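Local coordinates for alcohol dehydrogenase superfamily protein (Novosphingobium aromaticivorans, PDB 3GAZ) that is probably an NADP-dependent oxidoreductase of the medium-chain alcohol dehydrogenase superfamily, though its substrate is not established, at residues L133-A138 / I168-A173; L187-D192 / A298-P303. All blocks are in the same frame, centred on the assembly; numbering follows the deposited sequence.

Overall arrangement
Both contacts involve the Rossmann-type half of a medium-chain dehydrogenase fold, which probably binds the dinucleotide; its six-stranded parallel sheet has strand order 3-2-1-4-5-6. Contact 1 packs helix 132-145 on helix 162-173, which follows strand 153-157; contact 2 joins helix 184-193 to loop 298-303. Their centres lie about 13 Å apart, and helix 162-173 bridges them: Gln169 OE1 is 2.7 Å from Ala298 N, a probable hydrogen bond, and Ile168 CD1 packs 3.9 Å from Val190 CG1. A bound calcium ion lies about 11 Å from the Ala138 side chain and about 9 Å from that of Arg300. Both side chains lie close to the glycine-rich turn of Gly159, Gly161 and Gly164, consistent with dinucleotide binding.

Contact 1 of 2, residues L133-A138 / I168-A173; sequences LVFITA and IQIALA
Helices 132-145 and 162-173 come nearest, within these segments, at Ala138 and Ile170, whose CA atoms are 7.8 Å apart. The second helix is the one that follows strand 153-157 of the Rossmann-type domain, which probably binds the dinucleotide. This helix-on-helix contact is wholly apolar, with no hydrogen bond across it, and buries 131 Å² in total.

Ile170 carries most of that area. Its CG1 stands anti to its own carbonyl carbon (chi1 -72°), and the extended chain beyond carries CD1 across to the facing helix. There the methyl sits over one face of the Phe135 ring, a CH-pi contact 3.9 Å from CD1 to the ring centroid and 26° off the ring normal. The methyl is offset toward the rim and comes 3.5 Å from Phe135 CE1. Phe135 has CG anti to the backbone N (chi1 -178°), which swings the ring across to Ile170. Ala138 extends the same interface by packing on Val166 and Ala167 of helix 162-173, while Ala288 of helix 278-293 and Leu297 are further neighbours of Phe135.

Within helix 132-145, Leu133 O accepts both Thr137 N and Thr137 OG1, the hydroxyl donating from above the carbonyl plane. Across the interface, the small Ala138 CB touches the same Ile170 CD1 methyl at 3.9 Å.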
ATOM      1  N   LEU A 133       4.121 -13.786 -11.373  1.00 12.12           N
ATOM      2  CA  LEU A 133       4.506 -14.064  -9.985  1.00 12.24           C
ATOM      3  C   LEU A 133       5.321 -15.329  -9.769  1.00 12.20           C
ATOM      4  O   LEU A 133       6.410 -15.273  -9.190  1.00 12.29           O
ATOM      5  CB  LEU A 133       3.280 -14.115  -9.066  1.00 12.88           C
ATOM      6  CG  LEU A 133       3.599 -14.510  -7.612  1.00 13.83           C
ATOM      7  CD1 LEU A 133       4.595 -13.518  -7.002  1.00 12.24           C
ATOM      8  CD2 LEU A 133       2.315 -14.547  -6.794  1.00 16.02           C
ATOM      9  N   VAL A 134       4.807 -16.469 -10.220  1.00 11.57           N
ATOM     10  CA  VAL A 134       5.532 -17.711 -10.015  1.00 12.63           C
ATOM     11  C   VAL A 134       6.878 -17.753 -10.728  1.00 12.41           C
ATOM     12  O   VAL A 134       7.828 -18.316 -10.195  1.00 13.01           O
ATOM     13  CB  VAL A 134       4.680 -18.963 -10.401  1.00 11.75           C
ATOM     14  CG1 VAL A 134       3.417 -19.006  -9.543  1.00 11.64           C
ATOM     15  CG2 VAL A 134       4.339 -18.954 -11.881  1.00 11.53           C
ATOM     16  N   PHE A 135       6.975 -17.155 -11.915  1.00 12.61           N
ATOM     17  CA  PHE A 135       8.254 -17.149 -12.627  1.00 12.37           C
ATOM     18  C   PHE A 135       9.269 -16.322 -11.841  1.00 11.98           C
ATOM     19  O   PHE A 135      10.403 -16.748 -11.609  1.00 11.12           O
ATOM     20  CB  PHE A 135       8.124 -16.542 -14.029  1.00 13.10           C
ATOM     21  CG  PHE A 135       9.415 -16.568 -14.810  1.00 12.50           C
ATOM     22  CD1 PHE A 135       9.754 -17.677 -15.583  1.00 14.27           C
ATOM     23  CD2 PHE A 135      10.329 -15.518 -14.705  1.00 13.12           C
ATOM     24  CE1 PHE A 135      10.990 -17.747 -16.238  1.00 11.90           C
ATOM     25  CE2 PHE A 135      11.572 -15.575 -15.355  1.00 13.48           C
ATOM     26  CZ  PHE A 135      11.903 -16.695 -16.124  1.00 13.66           C
ATOM     27  N   ILE A 136       8.852 -15.124 -11.447  1.00 12.05           N
ATOM     28  CA  ILE A 136       9.707 -14.229 -10.683  1.00 12.96           C
ATOM     29  C   ILE A 136      10.115 -14.888  -9.364  1.00 13.50           C
ATOM     30  O   ILE A 136      11.263 -14.779  -8.935  1.00 13.76           O
ATOM     31  CB  ILE A 136       8.981 -12.893 -10.401  1.00 13.07           C
ATOM     32  CG1 ILE A 136       8.861 -12.095 -11.703  1.00 14.68           C
ATOM     33  CG2 ILE A 136       9.727 -12.091  -9.343  1.00 14.78           C
ATOM     34  CD1 ILE A 136       8.021 -10.840 -11.583  1.00 14.76           C
ATOM     35  N   THR A 137       9.176 -15.582  -8.729  1.00 11.91           N
ATOM     36  CA  THR A 137       9.464 -16.248  -7.469  1.00 14.10           C
ATOM     37  C   THR A 137      10.522 -17.326  -7.700  1.00 15.39           C
ATOM     38  O   THR A 137      11.517 -17.403  -6.974  1.00 15.13           O
ATOM     39  CB  THR A 137       8.185 -16.877  -6.875  1.00 14.43           C
ATOM     40  OG1 THR A 137       7.236 -15.839  -6.588  1.00 14.67           O
ATOM     41  CG2 THR A 137       8.501 -17.634  -5.596  1.00 12.66           C
ATOM     42  N   ALA A 138      10.316 -18.140  -8.732  1.00 14.80           N
ATOM     43  CA  ALA A 138      11.254 -19.207  -9.070  1.00 13.46           C
ATOM     44  C   ALA A 138      12.630 -18.650  -9.427  1.00 13.57           C
ATOM     45  O   ALA A 138      13.662 -19.201  -9.029  1.00 14.50           O
ATOM     46  CB  ALA A 138      10.713 -20.019 -10.240  1.00 12.60           C
ATOM     47  N   ILE A 168      11.335 -25.778 -12.312  1.00 14.54           N
ATOM     48  CA  ILE A 168      11.885 -26.931 -13.025  1.00 14.30           C
ATOM     49  C   ILE A 168      12.401 -26.518 -14.400  1.00 15.03           C
ATOM     50  O   ILE A 168      13.516 -26.864 -14.791  1.00 15.63           O
ATOM     51  CB  ILE A 168      10.815 -28.027 -13.255  1.00 16.36           C
ATOM     52  CG1 ILE A 168      10.505 -28.751 -11.943  1.00 15.64           C
ATOM     53  CG2 ILE A 168      11.292 -29.001 -14.335  1.00 16.17           C
ATOM     54  CD1 ILE A 168       9.398 -29.775 -12.066  1.00 14.36           C
ATOM     55  N   GLN A 169      11.577 -25.774 -15.132  1.00 14.59           N
ATOM     56  CA  GLN A 169      11.928 -25.348 -16.477  1.00 14.59           C
ATOM     57  C   GLN A 169      13.074 -24.346 -16.526  1.00 15.02           C
ATOM     58  O   GLN A 169      13.874 -24.368 -17.461  1.00 12.97           O
ATOM     59  CB  GLN A 169      10.682 -24.800 -17.181  1.00 13.04           C
ATOM     60  CG  GLN A 169       9.574 -25.849 -17.295  1.00 13.78           C
ATOM     61  CD  GLN A 169       8.307 -25.319 -17.937  1.00 12.25           C
ATOM     62  OE1 GLN A 169       8.267 -25.059 -19.136  1.00 14.40           O
ATOM     63  NE2 GLN A 169       7.261 -25.149 -17.132  1.00 11.19           N
ATOM     64  N   ILE A 170      13.154 -23.469 -15.529  1.00 14.19           N
ATOM     65  CA  ILE A 170      14.240 -22.492 -15.485  1.00 14.23           C
ATOM     66  C   ILE A 170      15.547 -23.247 -15.246  1.00 15.67           C
ATOM     67  O   ILE A 170      16.529 -23.048 -15.962  1.00 15.62           O
ATOM     68  CB  ILE A 170      14.040 -21.454 -14.344  1.00 13.72           C
ATOM     69  CG1 ILE A 170      12.902 -20.494 -14.704  1.00 14.46           C
ATOM     70  CG2 ILE A 170      15.333 -20.669 -14.104  1.00 14.93           C
ATOM     71  CD1 ILE A 170      12.577 -19.493 -13.616  1.00 13.70           C
ATOM     72  N   ALA A 171      15.541 -24.122 -14.245  1.00 14.91           N
ATOM     73  CA  ALA A 171      16.721 -24.909 -13.898  1.00 15.23           C
ATOM     74  C   ALA A 171      17.220 -25.732 -15.086  1.00 16.49           C
ATOM     75  O   ALA A 171      18.413 -25.761 -15.364  1.00 17.17           O
ATOM     76  CB  ALA A 171      16.406 -25.827 -12.719  1.00 14.29           C
ATOM     77  N   LEU A 172      16.305 -26.402 -15.779  1.00 16.95           N
ATOM     78  CA  LEU A 172      16.678 -27.216 -16.933  1.00 18.96           C
ATOM     79  C   LEU A 172      17.315 -26.361 -18.019  1.00 19.77           C
ATOM     80  O   LEU A 172      18.350 -26.723 -18.580  1.00 20.71           O
ATOM     81  CB  LEU A 172      15.449 -27.942 -17.494  1.00 18.28           C
ATOM     82  CG  LEU A 172      14.961 -29.131 -16.664  1.00 18.58           C
ATOM     83  CD1 LEU A 172      13.574 -29.564 -17.120  1.00 19.07           C
ATOM     84  CD2 LEU A 172      15.968 -30.280 -16.792  1.00 18.76           C
ATOM     85  N   ALA A 173      16.697 -25.221 -18.308  1.00 19.71           N
ATOM     86  CA  ALA A 173      17.212 -24.318 -19.326  1.00 21.27           C
ATOM     87  C   ALA A 173      18.622 -23.843 -18.991  1.00 21.45           C
ATOM     88  O   ALA A 173      19.431 -23.608 -19.885  1.00 21.90           O
ATOM     89  CB  ALA A 173      16.281 -23.122 -19.479  1.00 21.67           C
TER

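Contact 2 of 2, residues L187-D192 / A298-P303; sequences LEYVRD and APRLDP
Tyr189 and Arg300 form a cation-pi stack where helix 184-193, which follows strand 177-182 of the Rossmann sheet, meets the loop between helix 278-293 and strand 306-307. Through the backbone of Arg300 and Asp302, that loop is hydrogen-bonded to Lys330, just before strand 332-334.

The stacking is nearly flat: ring and guanidinium planes differ by 8°, and Arg300 CZ lies 4.1 Å from the ring centroid, 23° off the normal. NE rides above the ring centre, while the guanidinium has slid toward CG and CB of Tyr189. The two side chains run in opposite directions, so the rest of the arginine also lines the ring. Its CD makes a CH-pi contact over the same face, 3.7 Å from the centroid, and CB comes 3.5 Å from Tyr189 OH. This overlap depends on the arginine chain being extended, with CG anti to the backbone N (chi1 -164°).

A salt bridge and a hydrogen bond hold the far end of Arg300: NH1 pairs with Asp186 OD1 and bonds to Gly160 O, which would help keep the guanidinium flat against the ring. Tyr189 also rests on His165 and Gln169 of helix 162-173.

Replacing Tyr189 with an alanine would probably leave the guanidinium of Arg300 without its stacking surface and break the water link to Ala298.

That link is a single water in the ring plane at the tyrosine edge; it lies 2.7 Å from Tyr189 OH and itself donates to Ala298 O at 2.5 Å, a short distance.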
ATOM      1  N   LEU A 187       3.287 -36.521 -11.171  1.00 21.63           N
ATOM      2  CA  LEU A 187       4.524 -37.231 -11.499  1.00 21.36           C
ATOM      3  C   LEU A 187       4.761 -37.339 -13.002  1.00 22.13           C
ATOM      4  O   LEU A 187       5.889 -37.203 -13.478  1.00 19.41           O
ATOM      5  CB  LEU A 187       4.509 -38.634 -10.880  1.00 22.62           C
ATOM      6  CG  LEU A 187       4.543 -38.672  -9.349  1.00 24.12           C
ATOM      7  CD1 LEU A 187       4.350 -40.103  -8.869  1.00 25.19           C
ATOM      8  CD2 LEU A 187       5.865 -38.105  -8.844  1.00 23.68           C
ATOM      9  N   GLU A 188       3.689 -37.590 -13.744  1.00 21.32           N
ATOM     10  CA  GLU A 188       3.769 -37.726 -15.186  1.00 21.89           C
ATOM     11  C   GLU A 188       4.085 -36.379 -15.830  1.00 20.98           C
ATOM     12  O   GLU A 188       4.865 -36.298 -16.783  1.00 17.94           O
ATOM     13  CB  GLU A 188       2.444 -38.260 -15.725  1.00 25.00           C
ATOM     14  CG  GLU A 188       2.511 -38.689 -17.159  1.00 31.95           C
ATOM     15  CD  GLU A 188       3.661 -39.635 -17.400  1.00 34.37           C
ATOM     16  OE1 GLU A 188       3.820 -40.596 -16.616  1.00 37.47           O
ATOM     17  OE2 GLU A 188       4.405 -39.412 -18.373  1.00 38.09           O
ATOM     18  N   TYR A 189       3.466 -35.328 -15.305  1.00 19.04           N
ATOM     19  CA  TYR A 189       3.674 -33.980 -15.810  1.00 18.60           C
ATOM     20  C   TYR A 189       5.133 -33.561 -15.625  1.00 17.58           C
ATOM     21  O   TYR A 189       5.752 -33.019 -16.542  1.00 15.78           O
ATOM     22  CB  TYR A 189       2.753 -32.995 -15.078  1.00 18.70           C
ATOM     23  CG  TYR A 189       3.090 -31.548 -15.351  1.00 17.24           C
ATOM     24  CD1 TYR A 189       2.773 -30.953 -16.571  1.00 18.15           C
ATOM     25  CD2 TYR A 189       3.786 -30.791 -14.410  1.00 15.11           C
ATOM     26  CE1 TYR A 189       3.146 -29.637 -16.853  1.00 18.23           C
ATOM     27  CE2 TYR A 189       4.167 -29.475 -14.681  1.00 15.68           C
ATOM     28  CZ  TYR A 189       3.846 -28.905 -15.901  1.00 17.66           C
ATOM     29  OH  TYR A 189       4.233 -27.613 -16.176  1.00 16.48           O
ATOM     30  N   VAL A 190       5.676 -33.815 -14.437  1.00 16.38           N
ATOM     31  CA  VAL A 190       7.066 -33.470 -14.134  1.00 18.85           C
ATOM     32  C   VAL A 190       8.027 -34.219 -15.052  1.00 19.43           C
ATOM     33  O   VAL A 190       9.004 -33.648 -15.547  1.00 15.39           O
ATOM     34  CB  VAL A 190       7.410 -33.789 -12.659  1.00 19.55           C
ATOM     35  CG1 VAL A 190       8.907 -33.626 -12.414  1.00 18.02           C
ATOM     36  CG2 VAL A 190       6.628 -32.861 -11.746  1.00 18.85           C
ATOM     37  N   ARG A 191       7.742 -35.496 -15.282  1.00 19.82           N
ATOM     38  CA  ARG A 191       8.575 -36.315 -16.157  1.00 23.33           C
ATOM     39  C   ARG A 191       8.590 -35.680 -17.545  1.00 24.55           C
ATOM     40  O   ARG A 191       9.646 -35.534 -18.160  1.00 25.78           O
ATOM     41  CB  ARG A 191       8.006 -37.735 -16.241  1.00 24.43           C
ATOM     42  CG  ARG A 191       8.858 -38.718 -17.034  1.00 26.93           C
ATOM     43  CD  ARG A 191       8.062 -39.981 -17.348  1.00 30.12           C
ATOM     44  NE  ARG A 191       6.938 -39.702 -18.244  1.00 31.32           N
ATOM     45  CZ  ARG A 191       7.070 -39.361 -19.524  1.00 34.83           C
ATOM     46  NH1 ARG A 191       8.276 -39.258 -20.065  1.00 33.90           N
ATOM     47  NH2 ARG A 191       5.997 -39.119 -20.267  1.00 34.63           N
ATOM     48  N   ASP A 192       7.408 -35.296 -18.025  1.00 26.40           N
ATOM     49  CA  ASP A 192       7.261 -34.666 -19.337  1.00 27.67           C
ATOM     50  C   ASP A 192       8.131 -33.427 -19.504  1.00 26.67           C
ATOM     51  O   ASP A 192       8.701 -33.204 -20.573  1.00 26.01           O
ATOM     52  CB  ASP A 192       5.799 -34.290 -19.583  1.00 32.36           C
ATOM     53  CG  ASP A 192       5.093 -35.264 -20.501  1.00 38.09           C
ATOM     54  OD1 ASP A 192       5.440 -35.303 -21.703  1.00 41.25           O
ATOM     55  OD2 ASP A 192       4.196 -35.993 -20.026  1.00 40.64           O
ATOM     56  N   ALA A 298       6.865 -23.289 -20.618  1.00 18.22           N
ATOM     57  CA  ALA A 298       5.438 -23.372 -20.892  1.00 18.76           C
ATOM     58  C   ALA A 298       4.698 -23.380 -19.561  1.00 19.92           C
ATOM     59  O   ALA A 298       4.897 -24.268 -18.731  1.00 18.07           O
ATOM     60  CB  ALA A 298       5.122 -24.640 -21.668  1.00 20.15           C
ATOM     61  N   PRO A 299       3.839 -22.379 -19.330  1.00 18.95           N
ATOM     62  CA  PRO A 299       3.103 -22.345 -18.066  1.00 18.29           C
ATOM     63  C   PRO A 299       2.085 -23.479 -18.011  1.00 18.84           C
ATOM     64  O   PRO A 299       1.546 -23.886 -19.042  1.00 17.71           O
ATOM     65  CB  PRO A 299       2.431 -20.978 -18.107  1.00 20.08           C
ATOM     66  CG  PRO A 299       2.114 -20.830 -19.569  1.00 21.19           C
ATOM     67  CD  PRO A 299       3.413 -21.285 -20.219  1.00 19.91           C
ATOM     68  N   ARG A 300       1.843 -24.005 -16.815  1.00 17.57           N
ATOM     69  CA  ARG A 300       0.858 -25.062 -16.655  1.00 16.09           C
ATOM     70  C   ARG A 300      -0.453 -24.327 -16.410  1.00 15.07           C
ATOM     71  O   ARG A 300      -0.645 -23.708 -15.362  1.00 15.33           O
ATOM     72  CB  ARG A 300       1.199 -25.960 -15.459  1.00 13.68           C
ATOM     73  CG  ARG A 300       0.451 -27.285 -15.485  1.00 13.68           C
ATOM     74  CD  ARG A 300       0.722 -28.132 -14.253  1.00 14.47           C
ATOM     75  NE  ARG A 300       0.151 -29.467 -14.397  1.00 15.91           N
ATOM     76  CZ  ARG A 300       0.070 -30.359 -13.414  1.00 18.93           C
ATOM     77  NH1 ARG A 300       0.521 -30.056 -12.201  1.00 20.40           N
ATOM     78  NH2 ARG A 300      -0.452 -31.559 -13.649  1.00 14.82           N
ATOM     79  N   LEU A 301      -1.350 -24.393 -17.386  1.00 13.83           N
ATOM     80  CA  LEU A 301      -2.625 -23.700 -17.308  1.00 14.49           C
ATOM     81  C   LEU A 301      -3.824 -24.639 -17.239  1.00 14.64           C
ATOM     82  O   LEU A 301      -4.029 -25.457 -18.137  1.00 11.90           O
ATOM     83  CB  LEU A 301      -2.758 -22.779 -18.525  1.00 13.92           C
ATOM     84  CG  LEU A 301      -4.045 -21.985 -18.743  1.00 15.37           C
ATOM     85  CD1 LEU A 301      -4.242 -20.995 -17.604  1.00 14.46           C
ATOM     86  CD2 LEU A 301      -3.959 -21.252 -20.068  1.00 13.60           C
ATOM     87  N   ASP A 302      -4.610 -24.526 -16.170  1.00 13.90           N
ATOM     88  CA  ASP A 302      -5.803 -25.359 -16.019  1.00 14.85           C
ATOM     89  C   ASP A 302      -6.734 -24.937 -17.167  1.00 16.48           C
ATOM     90  O   ASP A 302      -6.968 -23.744 -17.374  1.00 18.43           O
ATOM     91  CB  ASP A 302      -6.450 -25.102 -14.653  1.00 15.94           C
ATOM     92  CG  ASP A 302      -7.632 -26.015 -14.375  1.00 17.22           C
ATOM     93  OD1 ASP A 302      -8.642 -25.926 -15.104  1.00 16.17           O
ATOM     94  OD2 ASP A 302      -7.550 -26.823 -13.422  1.00 17.59           O
ATOM     95  N   PRO A 303      -7.260 -25.911 -17.932  1.00 17.96           N
ATOM     96  CA  PRO A 303      -8.157 -25.688 -19.078  1.00 17.43           C
ATOM     97  C   PRO A 303      -9.432 -24.909 -18.784  1.00 17.23           C
ATOM     98  O   PRO A 303     -10.015 -24.314 -19.685  1.00 18.35           O
ATOM     99  CB  PRO A 303      -8.473 -27.106 -19.564  1.00 18.34           C
ATOM    100  CG  PRO A 303      -7.343 -27.938 -19.032  1.00 20.26           C
ATOM    101  CD  PRO A 303      -7.108 -27.353 -17.671  1.00 17.01           C
TER
HETATM  102  O   HOH W   1       3.994 -26.597 -18.618  1.00 15.26           O